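Local coordinates for protein beta-galactosidase (Geobacillus stearothermophilus, PDB 4OIF) that probably hydrolyses terminal non-reducing beta-D-galactose residues in beta-D-galactosides, as a zinc-containing, trimeric glycoside hydrolase of family 42, at residues 139-144 / 244-249; 238-243 / 250-255. All coordinates share one frame; numbering follows the deposited sequence. Where two conformers were deposited one is given.

Contact 1: 139-144 / 244-249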
ATOM      1  N   LEU A 139      34.891   6.598  29.772  1.00  8.35           N
ATOM      2  CA  LEU A 139      36.140   7.148  29.243  1.00  9.99           C
ATOM      3  C   LEU A 139      35.930   8.607  28.861  1.00 11.37           C
ATOM      4  O   LEU A 139      36.781   9.467  29.132  1.00 10.17           O
ATOM      5  CB  LEU A 139      36.650   6.344  28.033  1.00  7.95           C
ATOM      6  CG  LEU A 139      37.088   4.898  28.321  1.00 12.59           C
ATOM      7  CD1 LEU A 139      37.527   4.173  27.052  1.00  8.85           C
ATOM      8  CD2 LEU A 139      38.191   4.847  29.364  1.00  6.25           C
ATOM      9  N   LEU A 140      34.784   8.886  28.245  1.00  9.65           N
ATOM     10  CA  LEU A 140      34.480  10.255  27.848  1.00 12.99           C
ATOM     11  C   LEU A 140      34.425  11.189  29.057  1.00 13.91           C
ATOM     12  O   LEU A 140      35.065  12.242  29.040  1.00 12.54           O
ATOM     13  CB  LEU A 140      33.165  10.322  27.072  1.00  9.20           C
ATOM     14  CG  LEU A 140      33.230   9.908  25.597  1.00 15.66           C
ATOM     15  CD1 LEU A 140      31.830   9.741  25.051  1.00  5.44           C
ATOM     16  CD2 LEU A 140      34.039  10.898  24.752  1.00  3.73           C
ATOM     17  N   ALA A 141      33.686  10.812  30.102  1.00  7.62           N
ATOM     18  CA  ALA A 141      33.592  11.681  31.277  1.00 11.64           C
ATOM     19  C   ALA A 141      34.953  11.822  31.966  1.00  7.35           C
ATOM     20  O   ALA A 141      35.292  12.892  32.460  1.00 12.09           O
ATOM     21  CB  ALA A 141      32.536  11.174  32.264  1.00  4.97           C
ATOM     22  N   GLU A 142      35.736  10.755  31.978  1.00  6.11           N
ATOM     23  CA  GLU A 142      37.070  10.813  32.552  1.00 11.15           C
ATOM     24  C   GLU A 142      37.898  11.858  31.841  1.00 12.93           C
ATOM     25  O   GLU A 142      38.566  12.662  32.485  1.00 15.62           O
ATOM     26  CB  GLU A 142      37.794   9.463  32.461  1.00  9.44           C
ATOM     27  CG  GLU A 142      37.281   8.378  33.379  1.00 26.44           C
ATOM     28  CD  GLU A 142      38.063   7.076  33.232  1.00 21.00           C
ATOM     29  OE1 GLU A 142      38.828   6.942  32.252  1.00 28.51           O
ATOM     30  OE2 GLU A 142      37.906   6.189  34.093  1.00 20.00           O
ATOM     31  N   ARG A 143      37.861  11.839  30.507  1.00 11.07           N
ATOM     32  CA  ARG A 143      38.767  12.678  29.737  1.00  7.18           C
ATOM     33  C   ARG A 143      38.299  14.126  29.575  1.00  9.27           C
ATOM     34  O   ARG A 143      39.119  15.039  29.596  1.00 13.35           O
ATOM     35  CB  ARG A 143      39.016  12.069  28.358  1.00  9.32           C
ATOM     36  CG  ARG A 143      40.027  12.843  27.555  1.00 15.49           C
ATOM     37  CD  ARG A 143      40.307  12.196  26.224  1.00 10.42           C
ATOM     38  NE  ARG A 143      41.230  11.099  26.389  1.00 28.93           N
ATOM     39  CZ  ARG A 143      42.481  11.114  25.967  1.00 15.77           C
ATOM     40  NH1 ARG A 143      42.941  12.167  25.317  1.00 18.67           N
ATOM     41  NH2 ARG A 143      43.258  10.063  26.177  1.00 31.95           N
ATOM     42  N   TYR A 144      36.997  14.353  29.431  1.00  7.08           N
ATOM     43  CA  TYR A 144      36.517  15.694  29.091  1.00  7.61           C
ATOM     44  C   TYR A 144      35.706  16.364  30.198  1.00 10.35           C
ATOM     45  O   TYR A 144      35.348  17.536  30.088  1.00  9.38           O
ATOM     46  CB  TYR A 144      35.693  15.635  27.798  1.00  6.90           C
ATOM     47  CG  TYR A 144      36.479  15.030  26.665  1.00  9.69           C
ATOM     48  CD1 TYR A 144      37.553  15.703  26.110  1.00 11.04           C
ATOM     49  CD2 TYR A 144      36.178  13.771  26.178  1.00 10.38           C
ATOM     50  CE1 TYR A 144      38.297  15.152  25.087  1.00 10.42           C
ATOM     51  CE2 TYR A 144      36.914  13.210  25.163  1.00  9.46           C
ATOM     52  CZ  TYR A 144      37.970  13.907  24.615  1.00 12.37           C
ATOM     53  OH  TYR A 144      38.705  13.352  23.591  1.00 11.57           O
ATOM     54  N   ARG A 244      26.986  10.741  36.058  1.00 11.19           N
ATOM     55  CA  ARG A 244      26.623  11.254  37.374  1.00 16.98           C
ATOM     56  C   ARG A 244      27.801  11.166  38.326  1.00 22.54           C
ATOM     57  O   ARG A 244      28.041  12.091  39.112  1.00 12.88           O
ATOM     58  CB  ARG A 244      25.439  10.498  37.963  1.00  9.91           C
ATOM     59  CG  ARG A 244      24.130  10.693  37.214  1.00 13.56           C
ATOM     60  CD  ARG A 244      23.786  12.162  37.056  1.00 16.13           C
ATOM     61  NE  ARG A 244      22.348  12.354  36.868  1.00 18.66           N
ATOM     62  CZ  ARG A 244      21.795  13.487  36.451  1.00 20.41           C
ATOM     63  NH1 ARG A 244      22.551  14.546  36.162  1.00 12.92           N
ATOM     64  NH2 ARG A 244      20.482  13.554  36.307  1.00 23.99           N
ATOM     65  N   GLU A 245      28.530  10.050  38.274  1.00 12.44           N
ATOM     66  CA  GLU A 245      29.673   9.912  39.174  1.00 16.38           C
ATOM     67  C   GLU A 245      30.715  10.998  38.935  1.00 23.21           C
ATOM     68  O   GLU A 245      31.141  11.683  39.860  1.00 17.47           O
ATOM     69  CB  GLU A 245      30.341   8.547  39.019  1.00 25.18           C
ATOM     70  CG  GLU A 245      29.585   7.396  39.643  1.00 32.21           C
ATOM     71  CD  GLU A 245      30.311   6.070  39.476  1.00 48.87           C
ATOM     72  OE1 GLU A 245      31.537   6.081  39.181  1.00 30.08           O
ATOM     73  OE2 GLU A 245      29.644   5.022  39.639  1.00 47.16           O
ATOM     74  N   LEU A 246      31.121  11.150  37.683  1.00 16.29           N
ATOM     75  CA  LEU A 246      32.279  11.960  37.369  1.00 11.74           C
ATOM     76  C   LEU A 246      31.930  13.409  37.066  1.00 13.32           C
ATOM     77  O   LEU A 246      32.761  14.295  37.238  1.00  8.23           O
ATOM     78  CB  LEU A 246      33.034  11.339  36.193  1.00 10.52           C
ATOM     79  CG  LEU A 246      33.517   9.912  36.479  1.00 14.05           C
ATOM     80  CD1 LEU A 246      34.268   9.364  35.299  1.00 12.53           C
ATOM     81  CD2 LEU A 246      34.403   9.886  37.700  1.00  9.37           C
ATOM     82  N   THR A 247      30.710  13.664  36.614  1.00 10.53           N
ATOM     83  CA  THR A 247      30.343  15.026  36.235  1.00  9.29           C
ATOM     84  C   THR A 247      28.943  15.431  36.710  1.00 10.54           C
ATOM     85  O   THR A 247      28.097  15.826  35.907  1.00 12.71           O
ATOM     86  CB  THR A 247      30.434  15.211  34.689  1.00 12.02           C
ATOM     87  OG1 THR A 247      29.639  14.222  34.006  1.00  6.62           O
ATOM     88  CG2 THR A 247      31.879  15.110  34.220  1.00  3.96           C
ATOM     89  N   PRO A 248      28.698  15.353  38.026  1.00 14.71           N
ATOM     90  CA  PRO A 248      27.370  15.603  38.605  1.00  9.81           C
ATOM     91  C   PRO A 248      26.854  17.013  38.351  1.00 14.33           C
ATOM     92  O   PRO A 248      25.652  17.258  38.453  1.00 21.60           O
ATOM     93  CB  PRO A 248      27.606  15.395  40.103  1.00 17.91           C
ATOM     94  CG  PRO A 248      29.042  15.761  40.292  1.00  9.86           C
ATOM     95  CD  PRO A 248      29.717  15.180  39.075  1.00 10.96           C
ATOM     96  N   HIS A 249      27.763  17.928  38.038  1.00 10.00           N
ATOM     97  CA  HIS A 249      27.455  19.328  37.817  0.68 12.19           C
ATOM     98  C   HIS A 249      27.112  19.574  36.348  1.00 16.77           C
ATOM     99  O   HIS A 249      26.755  20.688  35.950  1.00 13.57           O
ATOM    100  CB  HIS A 249      28.651  20.188  38.235  0.68 11.29           C
ATOM    101  CG  HIS A 249      29.896  19.901  37.449  0.68 12.38           C
ATOM    102  ND1 HIS A 249      30.472  18.647  37.398  0.68  7.34           N
ATOM    103  CD2 HIS A 249      30.672  20.704  36.679  0.68  8.33           C
ATOM    104  CE1 HIS A 249      31.543  18.689  36.624  0.68 12.75           C
ATOM    105  NE2 HIS A 249      31.689  19.925  36.180  0.68 17.06           N
TER
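Ala141 and Glu142, near the C-terminal end of helix 127-144, meet Leu246 and Thr247, where helix 218-246 runs out. Both helices belong to the outer layer of the TIM barrel of this GH42 enzyme. The contact joins two helices that follow one another around the barrel.

The hydroxyl of Thr247 is engaged away from this contact. Thr247 is the first residue to leave helical geometry. Its OG1 is hydrogen-bonded to Leu243 O, one turn back, and to Trp153 NE1 on strand 150-154. These bonds tie the hydroxyl down, while CG2 is the part that faces Ala141. On the other helix, Arg143 and Tyr144 both reach Asp71, by a salt bridge and a hydrogen bond respectively.

The touches across the contact are apolar. The closest backbone approach is between Ala141 and Leu246, whose CA atoms are 6.2 Å apart. The small methyl group of Ala141 allows this. Its CB lies 3.9 Å from Leu246 CD1 and 4.0 Å from Leu246 CB, so it touches both the root and one branch of the leucine. Thr247 adds a looser touch: its CG2 is 4.4 Å from Ala141 CB. The CG of Leu246 is anti to its carbonyl carbon (chi1 -60°). With chi2 at -179°, CD1 continues the extended chain and reaches Glu142, its methyl 3.9 Å from Glu142 N.

Glu142 contributes its aliphatic stem. The chain is extended beyond CG and leads the carboxylate away from the leucine; of this side chain only the stem touches. Glu142 CG meets Leu246 CD1 at 3.7 Å.

Contact 2: 238-243 / 250-255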
ATOM      1  N   ASN A 238      21.526   3.393  32.781  1.00  7.51           N
ATOM      2  CA  ASN A 238      22.762   2.663  32.675  1.00 12.48           C
ATOM      3  C   ASN A 238      23.840   3.475  31.984  1.00  9.57           C
ATOM      4  O   ASN A 238      24.989   3.489  32.436  1.00  6.71           O
ATOM      5  CB  ASN A 238      22.578   1.356  31.930  1.00  9.79           C
ATOM      6  CG  ASN A 238      23.838   0.544  31.926  1.00  8.66           C
ATOM      7  OD1 ASN A 238      24.158  -0.091  32.924  1.00 14.25           O
ATOM      8  ND2 ASN A 238      24.579   0.576  30.819  1.00  6.87           N
ATOM      9  N   GLU A 239      23.467   4.131  30.885  1.00 11.42           N
ATOM     10  CA  GLU A 239      24.389   5.018  30.170  1.00 11.36           C
ATOM     11  C   GLU A 239      24.953   6.087  31.099  1.00  9.89           C
ATOM     12  O   GLU A 239      26.152   6.337  31.102  1.00  7.51           O
ATOM     13  CB  GLU A 239      23.707   5.712  28.983  1.00  6.55           C
ATOM     14  CG  GLU A 239      23.635   4.903  27.703  1.00  7.57           C
ATOM     15  CD  GLU A 239      23.857   5.763  26.471  1.00  9.01           C
ATOM     16  OE1 GLU A 239      22.952   5.849  25.616  1.00  5.82           O
ATOM     17  OE2 GLU A 239      24.939   6.370  26.365  1.00 11.28           O
ATOM     18  N   ILE A 240      24.089   6.722  31.881  1.00  5.87           N
ATOM     19  CA  ILE A 240      24.504   7.924  32.579  1.00  9.15           C
ATOM     20  C   ILE A 240      25.149   7.681  33.929  1.00 16.27           C
ATOM     21  O   ILE A 240      25.594   8.638  34.559  1.00 10.68           O
ATOM     22  CB  ILE A 240      23.340   8.872  32.804  1.00  7.25           C
ATOM     23  CG1 ILE A 240      22.358   8.257  33.806  1.00 12.19           C
ATOM     24  CG2 ILE A 240      22.680   9.226  31.468  1.00 11.02           C
ATOM     25  CD1 ILE A 240      21.217   9.180  34.228  1.00  5.39           C
ATOM     26  N   VAL A 241      25.197   6.434  34.395  1.00 12.02           N
ATOM     27  CA  VAL A 241      25.910   6.196  35.663  1.00 19.12           C
ATOM     28  C   VAL A 241      27.271   6.948  35.811  1.00 14.19           C
ATOM     29  O   VAL A 241      27.467   7.709  36.777  1.00 12.98           O
ATOM     30  CB  VAL A 241      26.140   4.690  35.900  1.00 13.47           C
ATOM     31  CG1 VAL A 241      27.193   4.480  36.988  1.00 10.01           C
ATOM     32  CG2 VAL A 241      24.833   4.029  36.282  1.00  8.37           C
ATOM     33  N   PRO A 242      28.197   6.783  34.846  1.00 19.47           N
ATOM     34  CA  PRO A 242      29.488   7.466  35.036  1.00 10.02           C
ATOM     35  C   PRO A 242      29.394   8.975  34.842  1.00 14.66           C
ATOM     36  O   PRO A 242      30.226   9.737  35.333  1.00 13.19           O
ATOM     37  CB  PRO A 242      30.373   6.848  33.956  1.00 11.91           C
ATOM     38  CG  PRO A 242      29.414   6.488  32.865  1.00 20.37           C
ATOM     39  CD  PRO A 242      28.154   6.039  33.571  1.00 12.11           C
ATOM     40  N   LEU A 243      28.381   9.406  34.109  1.00 10.39           N
ATOM     41  CA  LEU A 243      28.168  10.825  33.930  1.00 12.48           C
ATOM     42  C   LEU A 243      27.781  11.450  35.272  1.00 11.17           C
ATOM     43  O   LEU A 243      28.211  12.547  35.602  1.00 14.97           O
ATOM     44  CB  LEU A 243      27.099  11.076  32.865  1.00 12.73           C
ATOM     45  CG  LEU A 243      27.547  11.142  31.403  1.00  9.27           C
ATOM     46  CD1 LEU A 243      28.517  10.035  31.009  1.00  4.33           C
ATOM     47  CD2 LEU A 243      26.326  11.124  30.503  1.00  3.02           C
ATOM     48  N   ILE A 250      27.261  18.534  35.531  1.00 10.21           N
ATOM     49  CA  ILE A 250      26.964  18.670  34.113  1.00 13.95           C
ATOM     50  C   ILE A 250      25.553  18.175  33.806  1.00 12.22           C
ATOM     51  O   ILE A 250      25.242  17.003  34.001  1.00 19.32           O
ATOM     52  CB  ILE A 250      27.977  17.920  33.241  1.00  8.68           C
ATOM     53  CG1 ILE A 250      29.393  18.354  33.603  1.00  9.15           C
ATOM     54  CG2 ILE A 250      27.707  18.220  31.762  1.00  9.54           C
ATOM     55  CD1 ILE A 250      29.702  19.802  33.228  1.00 10.07           C
ATOM     56  N   PRO A 251      24.689  19.078  33.322  1.00 11.19           N
ATOM     57  CA  PRO A 251      23.303  18.676  33.056  1.00 13.86           C
ATOM     58  C   PRO A 251      23.210  17.637  31.934  1.00 10.79           C
ATOM     59  O   PRO A 251      23.985  17.647  30.987  1.00 12.12           O
ATOM     60  CB  PRO A 251      22.620  19.993  32.660  1.00  7.86           C
ATOM     61  CG  PRO A 251      23.725  20.850  32.144  1.00 17.20           C
ATOM     62  CD  PRO A 251      24.952  20.474  32.936  1.00 13.96           C
ATOM     63  N   ILE A 252      22.254  16.733  32.063  1.00 16.58           N
ATOM     64  CA  ILE A 252      22.076  15.650  31.113  1.00 13.65           C
ATOM     65  C   ILE A 252      20.758  15.802  30.372  1.00 12.38           C
ATOM     66  O   ILE A 252      19.709  16.005  31.004  1.00 14.06           O
ATOM     67  CB  ILE A 252      22.094  14.285  31.829  1.00 13.98           C
ATOM     68  CG1 ILE A 252      23.477  14.012  32.441  1.00  9.49           C
ATOM     69  CG2 ILE A 252      21.651  13.174  30.868  1.00  7.75           C
ATOM     70  CD1 ILE A 252      23.528  12.807  33.411  1.00  6.85           C
ATOM     71  N   THR A 253      20.794  15.709  29.043  1.00 10.10           N
ATOM     72  CA  THR A 253      19.544  15.637  28.282  1.00  9.37           C
ATOM     73  C   THR A 253      19.603  14.549  27.233  1.00  8.71           C
ATOM     74  O   THR A 253      20.661  13.978  26.985  1.00 10.34           O
ATOM     75  CB  THR A 253      19.201  16.958  27.581  1.00  6.85           C
ATOM     76  OG1 THR A 253      17.849  16.906  27.101  1.00  6.66           O
ATOM     77  CG2 THR A 253      20.144  17.208  26.414  1.00  8.95           C
ATOM     78  N   THR A 254      18.455  14.259  26.631  1.00 10.82           N
ATOM     79  CA  THR A 254      18.406  13.453  25.413  1.00 11.08           C
ATOM     80  C   THR A 254      17.385  14.087  24.453  1.00 10.62           C
ATOM     81  O   THR A 254      16.386  14.654  24.899  1.00 12.81           O
ATOM     82  CB  THR A 254      18.064  11.964  25.721  1.00 14.87           C
ATOM     83  OG1 THR A 254      18.140  11.186  24.521  1.00 11.27           O
ATOM     84  CG2 THR A 254      16.672  11.820  26.338  1.00 15.83           C
ATOM     85  N   ASN A 255      17.629  14.024  23.144  1.00  7.42           N
ATOM     86  CA  ASN A 255      16.751  14.758  22.232  1.00 11.61           C
ATOM     87  C   ASN A 255      15.466  14.002  21.860  1.00 15.45           C
ATOM     88  O   ASN A 255      15.486  12.838  21.450  1.00 16.11           O
ATOM     89  CB  ASN A 255      17.503  15.207  20.963  1.00 11.22           C
ATOM     90  CG  ASN A 255      18.407  14.127  20.355  1.00 24.06           C
ATOM     91  OD1 ASN A 255      18.844  13.175  21.022  1.00 14.28           O
ATOM     92  ND2 ASN A 255      18.716  14.304  19.068  1.00 13.64           N
TER
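Ile252 reaches from the start of strand 252-259 to Ile240 and Leu243 on helix 218-246. All three side chains are buried. This is the helix-to-strand packing of a beta/alpha barrel: a helix of the outer layer lies against the strand that follows it in the chain.

The end of Ile252 carries most of the contact. Its CG1 is anti to the carbonyl carbon (chi1 -65°), and chi2 is 169°, so the longer branch is extended. This brings CD1 to the helix surface. CD1 sits 4.0 Å from Ile240 CB and 4.0 Å from Leu243 CB. One methyl thus rests against the roots of two side chains three residues apart on the helix. The shorter branch makes a second touch, with Ile252 CG2 4.1 Å from Ile240 CG2.

Ile240 has a less common conformation for a helix. Its CG1 stands between the backbone N and the carbonyl carbon (chi1 68°). CG2 takes the place beside the N and meets both branches of Ile252. The two isoleucines run at a slant to each other. Leu243 offers its CB to Ile252, and its side chain also touches Trp153 on strand 150-154.

The helix is kinked at Pro242, whose N has no hydrogen to give; the N of Leu243 also makes no bond to the turn before. Pro242 packs on Gln134, Asn137 and Arg138 of helix 127-144. On the strand side, Asn255 is hydrogen-bonded through ND2 to Asn157 OD1 and through OD1 to the backbone N of Glu158. Asn157 is a predicted substrate-binding residue and Glu158 the predicted proton donor. Strand 252-259 itself lies between parallel strands 150-154 and 282-284, with helix 218-246 packed against it through Ile252.

How the contacts relate
From the N terminus, the chain first passes through 139-144, at the end of helix 127-144. It comes back along helix 218-246, and the second half of contact 1 begins 100 residues after the first ends. Residues 238-243 come next, then 244-249, then 250-255. The segments therefore alternate, and the two contacts cross. Contact 1 closes the long excursion between the two helices, which includes strand 150-154. Contact 2 closes the short turn from helix 218-246 into strand 252-259. Their centres are 9 Å apart, and both use helix 218-246. Arg244 NH1 lies 3.4 Å from Ile252 CD1, linking them directly. Together they tie this helix to a neighbouring helix and to the barrel sheet.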